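Local atomic coordinates of spore germination protein GerM (Bacillus subtilis subsp. subtilis str. 168, PDB entry 6GZB), a protein that is of unknown molecular function but affects both sporulation and germination, and is built from two tandem GerMN domains. Residues D117-A122 with K155-I160; V143-T148 with L179-G184. All coordinates share one frame; numbering follows the deposited sequence.

Interaction 1: D117-A122 with K155-I160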
loop_
_atom_site.group_PDB
_atom_site.type_symbol
_atom_site.label_atom_id
_atom_site.label_comp_id
_atom_site.label_asym_id
_atom_site.label_seq_id
_atom_site.Cartn_x
_atom_site.Cartn_y
_atom_site.Cartn_z
ATOM N N ASP A 117 15.668 -8.531 15.058
ATOM C CA ASP A 117 15.394 -9.309 13.858
ATOM C C ASP A 117 14.380 -8.635 12.926
ATOM O O ASP A 117 14.069 -9.165 11.855
ATOM C CB ASP A 117 14.905 -10.716 14.229
ATOM C CG ASP A 117 13.532 -10.714 14.888
ATOM O OD1 ASP A 117 12.997 -9.627 15.194
ATOM O OD2 ASP A 117 13.002 -11.814 15.132
ATOM N N GLY A 118 13.865 -7.479 13.332
ATOM C CA GLY A 118 12.934 -6.724 12.490
ATOM C C GLY A 118 11.475 -6.924 12.880
ATOM O O GLY A 118 10.577 -6.376 12.245
ATOM N N THR A 119 11.244 -7.672 13.952
ATOM C CA THR A 119 9.899 -7.951 14.423
ATOM C C THR A 119 9.447 -6.851 15.364
ATOM O O THR A 119 10.147 -6.516 16.316
ATOM C CB THR A 119 9.842 -9.292 15.182
ATOM O OG1 THR A 119 10.166 -10.358 14.287
ATOM C CG2 THR A 119 8.457 -9.529 15.761
ATOM N N ALA A 120 8.272 -6.292 15.101
ATOM C CA ALA A 120 7.642 -5.385 16.049
ATOM C C ALA A 120 6.497 -6.085 16.739
ATOM O O ALA A 120 5.649 -6.700 16.088
ATOM C CB ALA A 120 7.139 -4.141 15.343
ATOM N N ILE A 121 6.482 -6.001 18.062
ATOM C CA ILE A 121 5.398 -6.560 18.840
ATOM C C ILE A 121 4.498 -5.435 19.325
ATOM O O ILE A 121 4.928 -4.553 20.069
ATOM C CB ILE A 121 5.932 -7.365 20.043
ATOM C CG1 ILE A 121 6.727 -8.574 19.547
ATOM C CG2 ILE A 121 4.784 -7.840 20.915
ATOM C CD1 ILE A 121 7.622 -9.194 20.593
ATOM N N ALA A 122 3.262 -5.435 18.850
ATOM C CA ALA A 122 2.311 -4.402 19.214
ATOM C C ALA A 122 1.356 -4.951 20.250
ATOM O O ALA A 122 0.555 -5.836 19.954
ATOM C CB ALA A 122 1.544 -3.933 17.988
ATOM N N LYS A 155 8.268 -7.191 10.140
ATOM C CA LYS A 155 7.338 -8.231 10.581
ATOM C C LYS A 155 6.618 -7.754 11.826
ATOM O O LYS A 155 7.159 -6.961 12.599
ATOM C CB LYS A 155 8.091 -9.521 10.933
ATOM C CG LYS A 155 8.711 -10.244 9.750
ATOM C CD LYS A 155 9.501 -11.465 10.207
ATOM C CE LYS A 155 10.634 -11.099 11.160
ATOM N NZ LYS A 155 11.846 -10.632 10.434
ATOM N N VAL A 156 5.425 -8.284 12.055
ATOM C CA VAL A 156 4.577 -7.770 13.118
ATOM C C VAL A 156 3.948 -8.911 13.904
ATOM O O VAL A 156 3.504 -9.906 13.328
ATOM C CB VAL A 156 3.467 -6.860 12.545
ATOM C CG1 VAL A 156 2.470 -6.483 13.621
ATOM C CG2 VAL A 156 4.075 -5.611 11.923
ATOM N N LYS A 157 3.911 -8.753 15.220
ATOM C CA LYS A 157 3.184 -9.663 16.089
ATOM C C LYS A 157 2.215 -8.847 16.929
ATOM O O LYS A 157 2.535 -7.745 17.373
ATOM C CB LYS A 157 4.142 -10.413 17.013
ATOM C CG LYS A 157 4.932 -11.522 16.338
ATOM C CD LYS A 157 5.804 -12.245 17.353
ATOM C CE LYS A 157 6.853 -13.132 16.694
ATOM N NZ LYS A 157 6.247 -14.222 15.883
ATOM N N LEU A 158 1.022 -9.390 17.133
ATOM C CA LEU A 158 -0.039 -8.665 17.818
ATOM C C LEU A 158 -0.290 -9.284 19.191
ATOM O O LEU A 158 -0.300 -10.499 19.332
ATOM C CB LEU A 158 -1.320 -8.720 16.986
ATOM C CG LEU A 158 -1.604 -7.625 15.944
ATOM C CD1 LEU A 158 -0.378 -6.843 15.527
ATOM C CD2 LEU A 158 -2.297 -8.204 14.725
ATOM N N ARG A 159 -0.464 -8.448 20.207
ATOM C CA ARG A 159 -0.886 -8.930 21.515
ATOM C C ARG A 159 -2.002 -8.075 22.076
ATOM O O ARG A 159 -2.118 -6.895 21.746
ATOM C CB ARG A 159 0.292 -8.926 22.488
ATOM C CG ARG A 159 1.346 -9.975 22.183
ATOM C CD ARG A 159 2.558 -9.806 23.083
ATOM N NE ARG A 159 3.572 -10.816 22.815
ATOM C CZ ARG A 159 4.676 -10.980 23.534
ATOM N NH1 ARG A 159 4.896 -10.239 24.615
ATOM N NH2 ARG A 159 5.541 -11.918 23.192
ATOM N N ILE A 160 -2.815 -8.675 22.939
ATOM C CA ILE A 160 -3.739 -7.918 23.784
ATOM C C ILE A 160 -3.420 -8.173 25.256
ATOM O O ILE A 160 -3.458 -9.310 25.720
ATOM C CB ILE A 160 -5.200 -8.300 23.508
ATOM C CG1 ILE A 160 -5.534 -8.106 22.030
ATOM C CG2 ILE A 160 -6.144 -7.474 24.371
ATOM C CD1 ILE A 160 -6.909 -8.620 21.655
#
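Residues 119-122 and 155-160 are the parallel central pair of strands in the four-stranded mixed sheet of the first GerMN domain, with Thr119 beside Lys155 and Ile121 beside Lys157. Backbone bonds alternate along them: Lys155 N to Gly118 O, Ala120 N to Lys155 O, Lys157 N to Ala120 O, Ala122 N to Lys157 O and Arg159 N to Ala122 O, the last four each 2.8 Å. The strand directions differ by 23°. Helix 136-147 makes the crossover of this beta-alpha-beta unit and packs on the face carrying Ala120, Ala122, Val156 and Leu158, where Ala122 CB lies 4.3 Å from Leu158 CD1. The opposite face carries Thr119, Ile121, Lys155 and Lys157. Lys155 curls toward the turn before strand 119-122, bent at chi3 (-60°) and chi4 (-82°); this brings CE to 3.2 Å from Thr119 OG1 and NZ to Asp117 O, a 3.0 Å hydrogen bond. Asp117 turns its carboxylate back over its own chain, OD1 accepting from Thr119 N at 2.9 Å in an Asx turn just before the strand. Thr119 CG2 rests on the aliphatic chain of Lys157, whose NZ reaches Asp177 O. The extended Arg159 crosses Ile121, its CD 3.7 Å from CG2 and NE touching the same methyl, and Ile121 covers one guanidinium face off centre, toward the rim; Arg159 NE is buried without a polar partner.

Interaction 2: V143-T148 with L179-G184; sequences VTWTLT and LSRKDG
Arg181 lays its extended side chain against one face of the Trp145 indole, crossing that side chain at about a right angle, with the guanidinium turned only 17° from the ring plane. Its CD sits over the six-membered ring, 3.7 Å from the centroid, as a CH-pi contact, and CZ lies 3.5 Å from CE3. Two bonds fix the guanidinium's rotation. NE gives an in-plane hydrogen bond to Thr148 OG1 (2.9 Å), and NH2 reaches Trp145 O (2.8 Å), which lies somewhat out of the guanidinium plane. Thr148 holds OG1 between its backbone N and carbonyl carbon, chi1 50°, whence the hydroxyl also donates to Thr144 O at 2.6 Å. With an alanine in place of Arg181, one face of the indole would probably lose its packing, and Trp145 O and Thr148 OG1 their guanidinium donors. At the ring edge Trp145 NE1 bonds weakly to Gly184 O, and a water joins NE1, Ser180 O and Gly184 O. Thr144 sets CG2 against the Ser180 backbone and OG1, which bonds to Val140 O, beside both Leu179 methyls. Ser180 OG accepts from Lys182 N: an ST turn leading into a 3-10 turn, here docked on the C-terminal end of a helix.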
loop_
_atom_site.group_PDB
_atom_site.type_symbol
_atom_site.label_atom_id
_atom_site.label_comp_id
_atom_site.label_asym_id
_atom_site.label_seq_id
_atom_site.Cartn_x
_atom_site.Cartn_y
_atom_site.Cartn_z
ATOM N N VAL A 143 -2.575 -2.001 10.878
ATOM C CA VAL A 143 -1.503 -2.076 11.849
ATOM C C VAL A 143 -0.218 -2.581 11.193
ATOM O O VAL A 143 0.852 -2.011 11.378
ATOM C CB VAL A 143 -1.892 -3.000 13.023
ATOM C CG1 VAL A 143 -0.690 -3.290 13.896
ATOM C CG2 VAL A 143 -3.004 -2.369 13.841
ATOM N N THR A 144 -0.349 -3.609 10.366
ATOM C CA THR A 144 0.804 -4.214 9.724
ATOM C C THR A 144 1.499 -3.225 8.798
ATOM O O THR A 144 2.720 -3.094 8.819
ATOM C CB THR A 144 0.417 -5.479 8.936
ATOM O OG1 THR A 144 -0.143 -6.447 9.834
ATOM C CG2 THR A 144 1.645 -6.082 8.269
ATOM N N TRP A 145 0.720 -2.536 7.972
ATOM C CA TRP A 145 1.304 -1.659 6.973
ATOM C C TRP A 145 1.805 -0.371 7.610
ATOM O O TRP A 145 2.828 0.182 7.187
ATOM C CB TRP A 145 0.314 -1.361 5.846
ATOM C CG TRP A 145 0.220 -2.465 4.847
ATOM C CD1 TRP A 145 -0.229 -3.730 5.074
ATOM C CD2 TRP A 145 0.607 -2.419 3.475
ATOM N NE1 TRP A 145 -0.113 -4.483 3.942
ATOM C CE2 TRP A 145 0.381 -3.703 2.935
ATOM C CE3 TRP A 145 1.118 -1.419 2.644
ATOM C CZ2 TRP A 145 0.670 -4.023 1.607
ATOM C CZ3 TRP A 145 1.403 -1.737 1.314
ATOM C CH2 TRP A 145 1.188 -3.027 0.816
ATOM N N THR A 146 1.139 0.067 8.673
ATOM C CA THR A 146 1.600 1.246 9.399
ATOM C C THR A 146 2.952 1.001 10.097
ATOM O O THR A 146 3.873 1.821 9.996
ATOM C CB THR A 146 0.554 1.746 10.408
ATOM O OG1 THR A 146 -0.653 2.089 9.718
ATOM C CG2 THR A 146 1.068 2.975 11.142
ATOM N N LEU A 147 3.093 -0.154 10.740
ATOM C CA LEU A 147 4.333 -0.489 11.436
ATOM C C LEU A 147 5.483 -0.716 10.464
ATOM O O LEU A 147 6.609 -0.297 10.719
ATOM C CB LEU A 147 4.148 -1.728 12.318
ATOM C CG LEU A 147 3.389 -1.479 13.620
ATOM C CD1 LEU A 147 3.179 -2.779 14.387
ATOM C CD2 LEU A 147 4.139 -0.469 14.467
ATOM N N THR A 148 5.203 -1.358 9.338
ATOM C CA THR A 148 6.261 -1.765 8.419
ATOM C C THR A 148 6.727 -0.654 7.503
ATOM O O THR A 148 7.604 -0.868 6.663
ATOM C CB THR A 148 5.853 -2.989 7.567
ATOM O OG1 THR A 148 4.577 -2.770 6.962
ATOM C CG2 THR A 148 5.787 -4.237 8.447
ATOM N N LEU A 179 3.987 -11.994 10.096
ATOM C CA LEU A 179 2.947 -11.082 9.595
ATOM C C LEU A 179 3.611 -9.866 8.960
ATOM O O LEU A 179 4.328 -9.126 9.638
ATOM C CB LEU A 179 2.062 -10.619 10.745
ATOM C CG LEU A 179 0.576 -10.356 10.507
ATOM C CD1 LEU A 179 0.027 -9.463 11.604
ATOM C CD2 LEU A 179 0.308 -9.760 9.148
ATOM N N SER A 180 3.369 -9.658 7.667
ATOM C CA SER A 180 4.044 -8.596 6.924
ATOM C C SER A 180 3.194 -8.091 5.762
ATOM O O SER A 180 2.055 -8.541 5.564
ATOM C CB SER A 180 5.385 -9.110 6.392
ATOM O OG SER A 180 5.191 -9.903 5.237
ATOM N N ARG A 181 3.756 -7.171 4.981
ATOM C CA ARG A 181 3.069 -6.625 3.811
ATOM C C ARG A 181 2.798 -7.697 2.776
ATOM O O ARG A 181 1.914 -7.544 1.941
ATOM C CB ARG A 181 3.864 -5.478 3.186
ATOM C CG ARG A 181 3.910 -4.241 4.063
ATOM C CD ARG A 181 4.382 -2.981 3.334
ATOM N NE ARG A 181 4.274 -1.820 4.218
ATOM C CZ ARG A 181 4.333 -0.550 3.831
ATOM N NH1 ARG A 181 4.508 -0.235 2.558
ATOM N NH2 ARG A 181 4.210 0.410 4.732
ATOM N N LYS A 182 3.521 -8.810 2.862
ATOM C CA LYS A 182 3.359 -9.892 1.896
ATOM C C LYS A 182 2.074 -10.672 2.148
ATOM O O LYS A 182 1.605 -11.403 1.280
ATOM C CB LYS A 182 4.557 -10.845 1.926
ATOM C CG LYS A 182 5.826 -10.251 1.343
ATOM C CD LYS A 182 7.022 -11.149 1.604
ATOM C CE LYS A 182 8.244 -10.667 0.841
ATOM N NZ LYS A 182 9.382 -11.614 0.987
ATOM N N ASP A 183 1.502 -10.508 3.331
ATOM C CA ASP A 183 0.185 -11.064 3.619
ATOM C C ASP A 183 -0.951 -10.280 2.940
ATOM O O ASP A 183 -2.110 -10.669 2.997
ATOM C CB ASP A 183 -0.005 -11.136 5.126
ATOM C CG ASP A 183 0.935 -12.152 5.773
ATOM O OD1 ASP A 183 0.730 -13.355 5.524
ATOM O OD2 ASP A 183 1.911 -11.759 6.457
ATOM N N GLY A 184 -0.594 -9.226 2.220
ATOM C CA GLY A 184 -1.529 -8.578 1.302
ATOM C C GLY A 184 -2.322 -7.471 1.964
ATOM O O GLY A 184 -2.158 -7.180 3.156
HETATM O O HOH W 1 -0.425 -7.460 5.224
#

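Along the chain the segments alternate: strand 119-124, helix 136-147, strand 155-160, then the loop holding 179-184. Interaction 1 joins the two strands of this beta-alpha-beta unit, and interaction 2 fastens the later loop to the end of its connecting helix, their centres about 10 Å apart. They meet directly. Leu147 and Val143 of the helix pack on Val156 and Leu158, while Val156 N is probably hydrogen-bonded to Leu179 O, so the loop is bound to both the helix and the strand of the unit. The second domain repeats the same strand order, 262-264, 267-272, 307-312, 330-331, with helix 289-299 as its crossover.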